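Local coordinates for protein polyporopepsin (Irpex lacteus, PDB 1WKR) that cleaves proteins as a pepsin-like aspartic endopeptidase of broad specificity with milk-clotting activity, at residues A269-N277 with S287-D295; L310-S318 with L329-N340. All blocks are in the same frame, centred on the assembly; numbering follows the deposited sequence.

Contact 1: A269-N277 with S287-D295; sequences ANAQIWPRN and SSVYLIVGD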
loop_
_atom_site.group_PDB
_atom_site.type_symbol
_atom_site.label_atom_id
_atom_site.label_comp_id
_atom_site.label_asym_id
_atom_site.label_seq_id
_atom_site.Cartn_x
_atom_site.Cartn_y
_atom_site.Cartn_z
ATOM N N ALA A 269 -14.953 -14.482 -1.384
ATOM C CA ALA A 269 -15.124 -14.467 -2.836
ATOM C C ALA A 269 -15.340 -13.065 -3.351
ATOM O O ALA A 269 -14.656 -12.640 -4.331
ATOM C CB ALA A 269 -16.309 -15.356 -3.227
ATOM N N ASN A 270 -16.209 -12.275 -2.739
ATOM C CA ASN A 270 -16.465 -10.955 -3.275
ATOM C C ASN A 270 -15.203 -10.052 -3.169
ATOM O O ASN A 270 -14.949 -9.195 -4.033
ATOM C CB ASN A 270 -17.632 -10.268 -2.556
ATOM C CG ASN A 270 -18.051 -9.000 -3.260
ATOM O OD1 ASN A 270 -17.776 -7.891 -2.819
ATOM N ND2 ASN A 270 -18.816 -9.175 -4.362
ATOM N N ALA A 271 -14.445 -10.245 -2.076
ATOM C CA ALA A 271 -13.202 -9.469 -1.893
ATOM C C ALA A 271 -12.167 -9.819 -2.936
ATOM O O ALA A 271 -11.198 -9.046 -3.126
ATOM C CB ALA A 271 -12.624 -9.770 -0.513
ATOM N N GLN A 272 -12.274 -10.972 -3.600
ATOM C CA GLN A 272 -11.299 -11.405 -4.616
ATOM C C GLN A 272 -11.566 -10.852 -5.979
ATOM O O GLN A 272 -10.787 -11.126 -6.890
ATOM C CB GLN A 272 -11.276 -12.938 -4.684
ATOM C CG GLN A 272 -10.569 -13.578 -3.469
ATOM C CD GLN A 272 -10.771 -15.073 -3.456
ATOM O OE1 GLN A 272 -10.323 -15.786 -4.362
ATOM N NE2 GLN A 272 -11.478 -15.565 -2.482
ATOM N N ILE A 273 -12.639 -10.067 -6.151
ATOM C CA ILE A 273 -13.009 -9.564 -7.496
ATOM C C ILE A 273 -12.919 -8.058 -7.539
ATOM O O ILE A 273 -13.078 -7.353 -6.535
ATOM C CB ILE A 273 -14.398 -10.096 -7.983
ATOM C CG1 ILE A 273 -15.563 -9.290 -7.390
ATOM C CG2 ILE A 273 -14.472 -11.592 -7.725
ATOM C CD1 ILE A 273 -16.914 -9.722 -7.929
ATOM N N TRP A 274 -12.653 -7.521 -8.765
ATOM C CA TRP A 274 -12.671 -6.097 -9.020
ATOM C C TRP A 274 -14.110 -5.572 -8.914
ATOM O O TRP A 274 -15.038 -6.339 -9.316
ATOM C CB TRP A 274 -12.083 -5.838 -10.415
ATOM C CG TRP A 274 -11.981 -4.416 -10.816
ATOM C CD1 TRP A 274 -12.890 -3.665 -11.443
ATOM C CD2 TRP A 274 -10.863 -3.533 -10.533
ATOM N NE1 TRP A 274 -12.462 -2.346 -11.584
ATOM C CE2 TRP A 274 -11.234 -2.271 -11.020
ATOM C CE3 TRP A 274 -9.647 -3.673 -9.876
ATOM C CZ2 TRP A 274 -10.382 -1.092 -10.894
ATOM C CZ3 TRP A 274 -8.767 -2.590 -9.805
ATOM C CH2 TRP A 274 -9.162 -1.312 -10.243
ATOM N N PRO A 275 -14.357 -4.394 -8.413
ATOM C CA PRO A 275 -15.750 -3.878 -8.345
ATOM C C PRO A 275 -16.388 -3.841 -9.724
ATOM O O PRO A 275 -15.960 -3.095 -10.619
ATOM C CB PRO A 275 -15.565 -2.474 -7.748
ATOM C CG PRO A 275 -14.123 -2.098 -7.926
ATOM C CD PRO A 275 -13.405 -3.434 -7.822
ATOM N N ARG A 276 -17.430 -4.675 -9.907
ATOM C CA ARG A 276 -17.946 -4.894 -11.250
ATOM C C ARG A 276 -18.610 -3.664 -11.876
ATOM O O ARG A 276 -18.514 -3.511 -13.121
ATOM C CB ARG A 276 -18.923 -6.049 -11.248
ATOM C CG ARG A 276 -18.204 -7.384 -11.081
ATOM C CD ARG A 276 -19.133 -8.561 -10.897
ATOM N NE ARG A 276 -19.703 -8.560 -9.530
ATOM C CZ ARG A 276 -20.394 -9.596 -9.027
ATOM N NH1 ARG A 276 -20.725 -10.636 -9.791
ATOM N NH2 ARG A 276 -20.727 -9.597 -7.746
ATOM N N ASN A 277 -19.112 -2.761 -11.082
ATOM C CA ASN A 277 -19.685 -1.529 -11.675
ATOM C C ASN A 277 -18.633 -0.677 -12.182
ATOM O O ASN A 277 -18.939 0.305 -12.940
ATOM C CB ASN A 277 -20.612 -0.808 -10.695
ATOM C CG ASN A 277 -19.936 -0.077 -9.638
ATOM O OD1 ASN A 277 -19.112 -0.615 -8.822
ATOM N ND2 ASN A 277 -20.089 1.257 -9.539
ATOM N N SER A 287 -20.969 -6.819 -16.285
ATOM C CA SER A 287 -21.592 -8.114 -15.906
ATOM C C SER A 287 -20.512 -9.205 -16.119
ATOM O O SER A 287 -20.848 -10.285 -16.737
ATOM C CB SER A 287 -22.824 -8.444 -16.711
ATOM O OG SER A 287 -23.811 -7.428 -16.445
ATOM N N SER A 288 -19.337 -8.930 -15.811
ATOM C CA SER A 288 -18.162 -9.851 -15.933
ATOM C C SER A 288 -17.362 -9.834 -14.630
ATOM O O SER A 288 -17.359 -8.833 -13.938
ATOM C CB SER A 288 -17.198 -9.343 -17.003
ATOM O OG SER A 288 -17.933 -9.146 -18.267
ATOM N N VAL A 289 -16.777 -10.991 -14.311
ATOM C CA VAL A 289 -16.023 -11.137 -13.034
ATOM C C VAL A 289 -14.503 -11.211 -13.314
ATOM O O VAL A 289 -14.042 -12.173 -13.934
ATOM C CB VAL A 289 -16.456 -12.416 -12.334
ATOM C CG1 VAL A 289 -15.633 -12.593 -11.044
ATOM C CG2 VAL A 289 -17.939 -12.291 -11.958
ATOM N N TYR A 290 -13.766 -10.225 -12.804
ATOM C CA TYR A 290 -12.306 -10.202 -12.934
ATOM C C TYR A 290 -11.714 -10.260 -11.535
ATOM O O TYR A 290 -12.244 -9.671 -10.570
ATOM C CB TYR A 290 -11.804 -8.900 -13.650
ATOM C CG TYR A 290 -12.457 -8.754 -14.996
ATOM C CD1 TYR A 290 -12.074 -9.484 -16.066
ATOM C CD2 TYR A 290 -13.486 -7.831 -15.162
ATOM C CE1 TYR A 290 -12.702 -9.367 -17.373
ATOM C CE2 TYR A 290 -14.084 -7.652 -16.449
ATOM C CZ TYR A 290 -13.638 -8.419 -17.413
ATOM O OH TYR A 290 -14.325 -8.229 -18.705
ATOM N N LEU A 291 -10.618 -10.958 -11.368
ATOM C CA LEU A 291 -10.006 -11.217 -10.070
ATOM C C LEU A 291 -8.886 -10.287 -9.771
ATOM O O LEU A 291 -8.112 -9.874 -10.665
ATOM C CB LEU A 291 -9.557 -12.647 -9.945
ATOM C CG LEU A 291 -10.589 -13.729 -10.296
ATOM C CD1 LEU A 291 -10.041 -15.109 -10.050
ATOM C CD2 LEU A 291 -11.887 -13.476 -9.518
ATOM N N ILE A 292 -8.718 -9.965 -8.475
ATOM C CA ILE A 292 -7.638 -9.066 -8.037
ATOM C C ILE A 292 -6.459 -9.796 -7.434
ATOM O O ILE A 292 -5.525 -9.143 -6.991
ATOM C CB ILE A 292 -8.161 -7.887 -7.161
ATOM C CG1 ILE A 292 -8.980 -8.341 -5.923
ATOM C CG2 ILE A 292 -9.001 -6.963 -8.031
ATOM C CD1 ILE A 292 -8.183 -9.157 -4.935
ATOM N N VAL A 293 -6.484 -11.112 -7.447
ATOM C CA VAL A 293 -5.302 -11.927 -7.127
ATOM C C VAL A 293 -4.472 -12.030 -8.360
ATOM O O VAL A 293 -4.989 -12.485 -9.419
ATOM C CB VAL A 293 -5.712 -13.309 -6.568
ATOM C CG1 VAL A 293 -4.470 -14.173 -6.350
ATOM C CG2 VAL A 293 -6.484 -13.128 -5.279
ATOM N N GLY A 294 -3.231 -11.604 -8.312
ATOM C CA GLY A 294 -2.318 -11.586 -9.458
ATOM C C GLY A 294 -1.026 -12.256 -9.232
ATOM O O GLY A 294 -0.733 -12.685 -8.098
ATOM N N ASP A 295 -0.222 -12.331 -10.264
ATOM C CA ASP A 295 1.064 -12.996 -10.250
ATOM C C ASP A 295 2.119 -12.010 -9.864
ATOM O O ASP A 295 2.314 -10.977 -10.552
ATOM C CB ASP A 295 1.333 -13.601 -11.644
ATOM C CG ASP A 295 2.460 -14.628 -11.652
ATOM O OD1 ASP A 295 3.401 -14.531 -10.872
ATOM O OD2 ASP A 295 2.365 -15.644 -12.426
HETATM O O HOH W 1 -14.826 -7.765 -11.742
HETATM O O HOH W 2 -20.746 -4.529 -14.439
#
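Ile292 turns its side chain onto the backbone of 271-274, and here the two segments are packed closely. Its CD1 comes to 3.5 Å from Ala271 O, while its other branch, CG2, meets the edge of the Trp274 indole near the ring plane, 3.8 Å from CE3. With CG1 held between its own backbone N and carbonyl carbon (chi1 55°), the two branches part, one to each of these neighbours. Two nearly straight backbone bonds flank the single bridge between Ile273 and Leu291: Ile292 N donates to Gln272 O at 2.9 Å, and Trp274 N donates to Tyr290 O at 2.8 Å. Ile273 CG2 touches both Val289 CG1 and Leu291 CD2, at 3.7 Å each. In this pepsin-like fold the bridge ties the loop that follows strand 263-267 to the broken strand 289-295, which also pairs with strands 243-245 and 218-220; Tyr250 of helix 247-251 packs on Ile273 and Val289. Toward Ser287 the backbones separate, and waters bridge them while the Arg276 side chain still spans the gap. One water links Trp274 O to Tyr290 N, and a second receives a bond from Ser287 N and donates to Arg276 O at 2.8 Å. The Arg276 chain runs beside Val289; Arg276 CG lies 3.3 Å from Ser288 O, and Arg276 NE forms a salt bridge with the C-terminal carboxylate of Asn340.

Contact 2: L310-S318 with L329-N340; sequences LTFLERFYS and LATTSFTTATSN. With SO4 (sulfate ion), chain I.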
loop_
_atom_site.group_PDB
_atom_site.type_symbol
_atom_site.label_atom_id
_atom_site.label_comp_id
_atom_site.label_asym_id
_atom_site.label_seq_id
_atom_site.Cartn_x
_atom_site.Cartn_y
_atom_site.Cartn_z
ATOM N N LEU A 310 -3.516 -3.116 -1.896
ATOM C CA LEU A 310 -4.718 -2.297 -1.624
ATOM C C LEU A 310 -5.983 -3.109 -1.624
ATOM O O LEU A 310 -6.833 -2.896 -0.776
ATOM C CB LEU A 310 -4.762 -1.207 -2.747
ATOM C CG LEU A 310 -5.958 -0.266 -2.734
ATOM C CD1 LEU A 310 -5.546 1.020 -3.467
ATOM C CD2 LEU A 310 -7.174 -0.868 -3.428
ATOM N N THR A 311 -6.121 -4.081 -2.528
ATOM C CA THR A 311 -7.338 -4.853 -2.653
ATOM C C THR A 311 -7.520 -5.770 -1.461
ATOM O O THR A 311 -8.668 -6.092 -1.094
ATOM C CB THR A 311 -7.373 -5.633 -3.969
ATOM O OG1 THR A 311 -6.086 -6.336 -4.145
ATOM C CG2 THR A 311 -7.658 -4.739 -5.171
ATOM N N PHE A 312 -6.438 -6.203 -0.807
ATOM C CA PHE A 312 -6.524 -6.933 0.442
ATOM C C PHE A 312 -6.870 -5.972 1.580
ATOM O O PHE A 312 -7.758 -6.269 2.427
ATOM C CB PHE A 312 -5.146 -7.608 0.688
ATOM C CG PHE A 312 -5.029 -8.359 2.010
ATOM C CD1 PHE A 312 -4.575 -7.719 3.155
ATOM C CD2 PHE A 312 -5.315 -9.709 2.098
ATOM C CE1 PHE A 312 -4.427 -8.395 4.345
ATOM C CE2 PHE A 312 -5.156 -10.391 3.323
ATOM C CZ PHE A 312 -4.737 -9.697 4.434
ATOM N N LEU A 313 -6.214 -4.815 1.626
ATOM C CA LEU A 313 -6.389 -3.862 2.714
ATOM C C LEU A 313 -7.704 -3.154 2.690
ATOM O O LEU A 313 -8.137 -2.575 3.685
ATOM C CB LEU A 313 -5.231 -2.873 2.689
ATOM C CG LEU A 313 -3.862 -3.519 2.924
ATOM C CD1 LEU A 313 -2.737 -2.550 2.623
ATOM C CD2 LEU A 313 -3.746 -4.046 4.346
ATOM N N GLU A 314 -8.453 -3.185 1.553
ATOM C CA GLU A 314 -9.829 -2.735 1.559
ATOM C C GLU A 314 -10.718 -3.550 2.497
ATOM O O GLU A 314 -11.814 -3.119 2.849
ATOM C CB GLU A 314 -10.417 -2.729 0.148
ATOM C CG GLU A 314 -9.924 -1.599 -0.739
ATOM C CD GLU A 314 -10.379 -1.714 -2.163
ATOM O OE1 GLU A 314 -10.307 -2.852 -2.699
ATOM O OE2 GLU A 314 -10.784 -0.734 -2.777
ATOM N N ARG A 315 -10.245 -4.739 2.877
ATOM C CA ARG A 315 -10.996 -5.655 3.738
ATOM C C ARG A 315 -10.417 -5.803 5.129
ATOM O O ARG A 315 -11.062 -6.455 5.965
ATOM C CB ARG A 315 -11.105 -7.003 3.060
ATOM C CG ARG A 315 -11.782 -6.990 1.693
ATOM C CD ARG A 315 -13.232 -6.587 1.752
ATOM N NE ARG A 315 -13.900 -6.492 0.434
ATOM C CZ ARG A 315 -15.042 -7.062 0.159
ATOM N NH1 ARG A 315 -15.664 -7.950 0.945
ATOM N NH2 ARG A 315 -15.604 -6.797 -1.051
ATOM N N PHE A 316 -9.232 -5.261 5.424
ATOM C CA PHE A 316 -8.572 -5.420 6.720
ATOM C C PHE A 316 -7.950 -4.146 7.132
ATOM O O PHE A 316 -7.242 -3.477 6.338
ATOM C CB PHE A 316 -7.534 -6.545 6.647
ATOM C CG PHE A 316 -8.166 -7.884 6.298
ATOM C CD1 PHE A 316 -8.868 -8.590 7.269
ATOM C CD2 PHE A 316 -8.092 -8.400 5.019
ATOM C CE1 PHE A 316 -9.500 -9.748 6.970
ATOM C CE2 PHE A 316 -8.739 -9.607 4.736
ATOM C CZ PHE A 316 -9.438 -10.243 5.697
ATOM N N TYR A 317 -8.097 -3.775 8.384
ATOM C CA TYR A 317 -7.420 -2.610 8.977
ATOM C C TYR A 317 -5.956 -2.991 9.231
ATOM O O TYR A 317 -5.700 -4.124 9.687
ATOM C CB TYR A 317 -8.091 -2.262 10.309
ATOM C CG TYR A 317 -7.620 -0.977 10.945
ATOM C CD1 TYR A 317 -7.828 0.251 10.312
ATOM C CD2 TYR A 317 -7.029 -0.958 12.206
ATOM C CE1 TYR A 317 -7.466 1.460 10.898
ATOM C CE2 TYR A 317 -6.715 0.257 12.815
ATOM C CZ TYR A 317 -6.925 1.414 12.169
ATOM O OH TYR A 317 -6.607 2.645 12.788
ATOM N N SER A 318 -5.024 -2.092 8.981
ATOM C CA SER A 318 -3.570 -2.453 9.126
ATOM C C SER A 318 -2.859 -1.425 9.945
ATOM O O SER A 318 -3.107 -0.229 9.898
ATOM C CB SER A 318 -2.957 -2.643 7.740
ATOM O OG SER A 318 -3.107 -1.518 6.878
ATOM N N LEU A 329 -3.118 -6.507 12.056
ATOM C CA LEU A 329 -4.266 -6.629 11.153
ATOM C C LEU A 329 -5.507 -6.919 11.949
ATOM O O LEU A 329 -5.466 -7.627 12.989
ATOM C CB LEU A 329 -4.038 -7.751 10.126
ATOM C CG LEU A 329 -4.631 -7.694 8.860
ATOM C CD1 LEU A 329 -4.000 -6.595 7.922
ATOM C CD2 LEU A 329 -4.619 -8.999 8.059
ATOM N N ALA A 330 -6.635 -6.410 11.450
ATOM C CA ALA A 330 -7.964 -6.665 12.054
ATOM C C ALA A 330 -8.982 -6.688 10.957
ATOM O O ALA A 330 -8.837 -6.058 9.867
ATOM C CB ALA A 330 -8.335 -5.599 13.084
ATOM N N THR A 331 -10.078 -7.434 11.170
ATOM C CA THR A 331 -11.284 -7.323 10.375
ATOM C C THR A 331 -11.887 -5.936 10.499
ATOM O O THR A 331 -11.531 -5.161 11.375
ATOM C CB THR A 331 -12.308 -8.394 10.774
ATOM O OG1 THR A 331 -12.566 -8.290 12.205
ATOM C CG2 THR A 331 -11.815 -9.847 10.515
ATOM N N THR A 332 -12.825 -5.659 9.608
ATOM C CA THR A 332 -13.593 -4.395 9.626
ATOM C C THR A 332 -15.057 -4.741 9.337
ATOM O O THR A 332 -15.402 -5.869 8.936
ATOM C CB THR A 332 -13.065 -3.393 8.597
ATOM O OG1 THR A 332 -13.603 -3.772 7.303
ATOM C CG2 THR A 332 -11.543 -3.399 8.491
ATOM N N SER A 333 -15.883 -3.720 9.450
ATOM C CA SER A 333 -17.297 -3.898 9.078
ATOM C C SER A 333 -17.445 -4.181 7.600
ATOM O O SER A 333 -18.562 -4.602 7.204
ATOM C CB SER A 333 -18.071 -2.657 9.448
ATOM O OG SER A 333 -17.688 -1.541 8.607
ATOM N N PHE A 334 -16.444 -4.003 6.764
ATOM C CA PHE A 334 -16.527 -4.270 5.312
ATOM C C PHE A 334 -15.823 -5.578 4.957
ATOM O O PHE A 334 -15.857 -5.917 3.754
ATOM C CB PHE A 334 -15.899 -3.092 4.537
ATOM C CG PHE A 334 -16.638 -1.826 4.728
ATOM C CD1 PHE A 334 -17.738 -1.566 3.936
ATOM C CD2 PHE A 334 -16.243 -0.857 5.644
ATOM C CE1 PHE A 334 -18.494 -0.312 4.121
ATOM C CE2 PHE A 334 -16.956 0.328 5.814
ATOM C CZ PHE A 334 -18.065 0.558 5.102
ATOM N N THR A 335 -15.219 -6.329 5.870
ATOM C CA THR A 335 -14.557 -7.544 5.453
ATOM C C THR A 335 -15.505 -8.445 4.671
ATOM O O THR A 335 -15.125 -9.031 3.645
ATOM C CB THR A 335 -14.029 -8.284 6.680
ATOM O OG1 THR A 335 -13.097 -7.419 7.373
ATOM C CG2 THR A 335 -13.293 -9.576 6.304
ATOM N N THR A 336 -16.732 -8.563 5.112
ATOM C CA THR A 336 -17.726 -9.430 4.460
ATOM C C THR A 336 -18.633 -8.650 3.491
ATOM O O THR A 336 -19.686 -9.237 3.101
ATOM C CB THR A 336 -18.579 -10.200 5.516
ATOM O OG1 THR A 336 -19.248 -9.250 6.274
ATOM C CG2 THR A 336 -17.695 -11.065 6.418
ATOM N N ALA A 337 -18.271 -7.495 3.023
ATOM C CA ALA A 337 -19.088 -6.789 2.056
ATOM C C ALA A 337 -19.250 -7.571 0.784
ATOM O O ALA A 337 -18.441 -8.418 0.387
ATOM C CB ALA A 337 -18.470 -5.436 1.735
ATOM N N THR A 338 -20.364 -7.310 0.076
ATOM C CA THR A 338 -20.645 -7.954 -1.230
ATOM C C THR A 338 -20.818 -6.894 -2.261
ATOM O O THR A 338 -21.518 -7.133 -3.286
ATOM C CB THR A 338 -21.872 -8.894 -1.123
ATOM O OG1 THR A 338 -23.048 -8.102 -0.864
ATOM C CG2 THR A 338 -21.694 -9.930 -0.074
ATOM N N SER A 339 -20.211 -5.705 -2.109
ATOM C CA SER A 339 -20.470 -4.586 -3.028
ATOM C C SER A 339 -19.739 -4.689 -4.359
ATOM O O SER A 339 -20.081 -3.991 -5.306
ATOM C CB SER A 339 -20.155 -3.279 -2.351
ATOM O OG SER A 339 -18.823 -3.284 -1.822
ATOM N N ASN A 340 -18.646 -5.497 -4.463
ATOM C CA ASN A 340 -17.998 -5.706 -5.749
ATOM C C ASN A 340 -18.881 -6.489 -6.720
ATOM O O ASN A 340 -19.725 -7.286 -6.226
ATOM C CB ASN A 340 -16.623 -6.396 -5.591
ATOM C CG ASN A 340 -15.597 -5.597 -4.838
ATOM O OD1 ASN A 340 -15.580 -4.380 -4.878
ATOM N ND2 ASN A 340 -14.723 -6.303 -4.137
ATOM O OXT ASN A 340 -18.666 -6.357 -7.920
HETATM S S SO4 I . -20.621 -9.392 9.559
HETATM O O1 SO4 I . -20.230 -9.709 11.132
HETATM O O2 SO4 I . -19.698 -8.081 9.084
HETATM O O3 SO4 I . -20.301 -10.677 8.664
HETATM O O4 SO4 I . -22.015 -8.850 9.328
HETATM O O HOH W 3 -12.601 -2.219 5.285
HETATM O O HOH W 4 -13.085 -4.966 -1.913
#
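A bend at chi2 (-65°), with CG anti to the carbonyl carbon, carries the Arg315 guanidinium across to the turns of 332-337, and a chi1 of -60° at Thr335 directs OG1 to Arg315 O. Arginine and threonine thus exchange bonds. Thr335 OG1 donates to Arg315 O at 2.7 Å, nearly along the C=O axis, while Arg315 NH1 donates to both Thr335 O (3.0 Å) and Ala337 O (2.9 Å). Thr335 O lies in the guanidinium plane, Ala337 O is tilted somewhat from it, and Ala337 CB rests over one face. The chain leaving the hairpin runs through two overlapping type I turns, 332-335 and 334-337; Thr332 N to Thr335 OG1 and, in an ST turn, Phe334 N to Thr332 OG1 brace the first. Within the antiparallel hairpin 316-321/326-331, Tyr317 and Ala330 form a hydrogen-bonded pair. Leu329 CD2 reaches the edge of the Phe312 ring, 3.7 Å from CZ, and Leu329 CD1 lies 3.8 Å from Phe316 CB; Phe316 CD2 sits over one Phe312 face, toward its rim. Thr336 OG1 donates to O3 of a sulfate, probably from the crystallisation liquor, at 3.0 Å. Water bridges Arg315 NE to Asn340 ND2, and Asn270 OD1 accepts from Arg315 NH2. Each guanidinium nitrogen thus has a neutral oxygen acceptor, which would probably stabilise the buried positive charge without a carboxylate among them.

The centres of contact 1 and contact 2 lie about 14 Å apart, and the chain terminus joins them. Asn340, the last residue of contact 2, sets its carboxylate among groups of contact 1: Asn340 O is 2.8 Å from Asn270 ND2, and Asn340 OXT is 2.9 Å from Arg276 N, both probable hydrogen bonds. Asn270 thus faces both the terminus and Arg315, so the loop 269-277 meets the two segments of contact 2 together. Their relation to catalysis differs. Contact 1 is remote from the catalytic aspartates, whereas in contact 2 the Leu313 side chain lies about 6 Å from that of Asp212 and about 9 Å from that of Asp32.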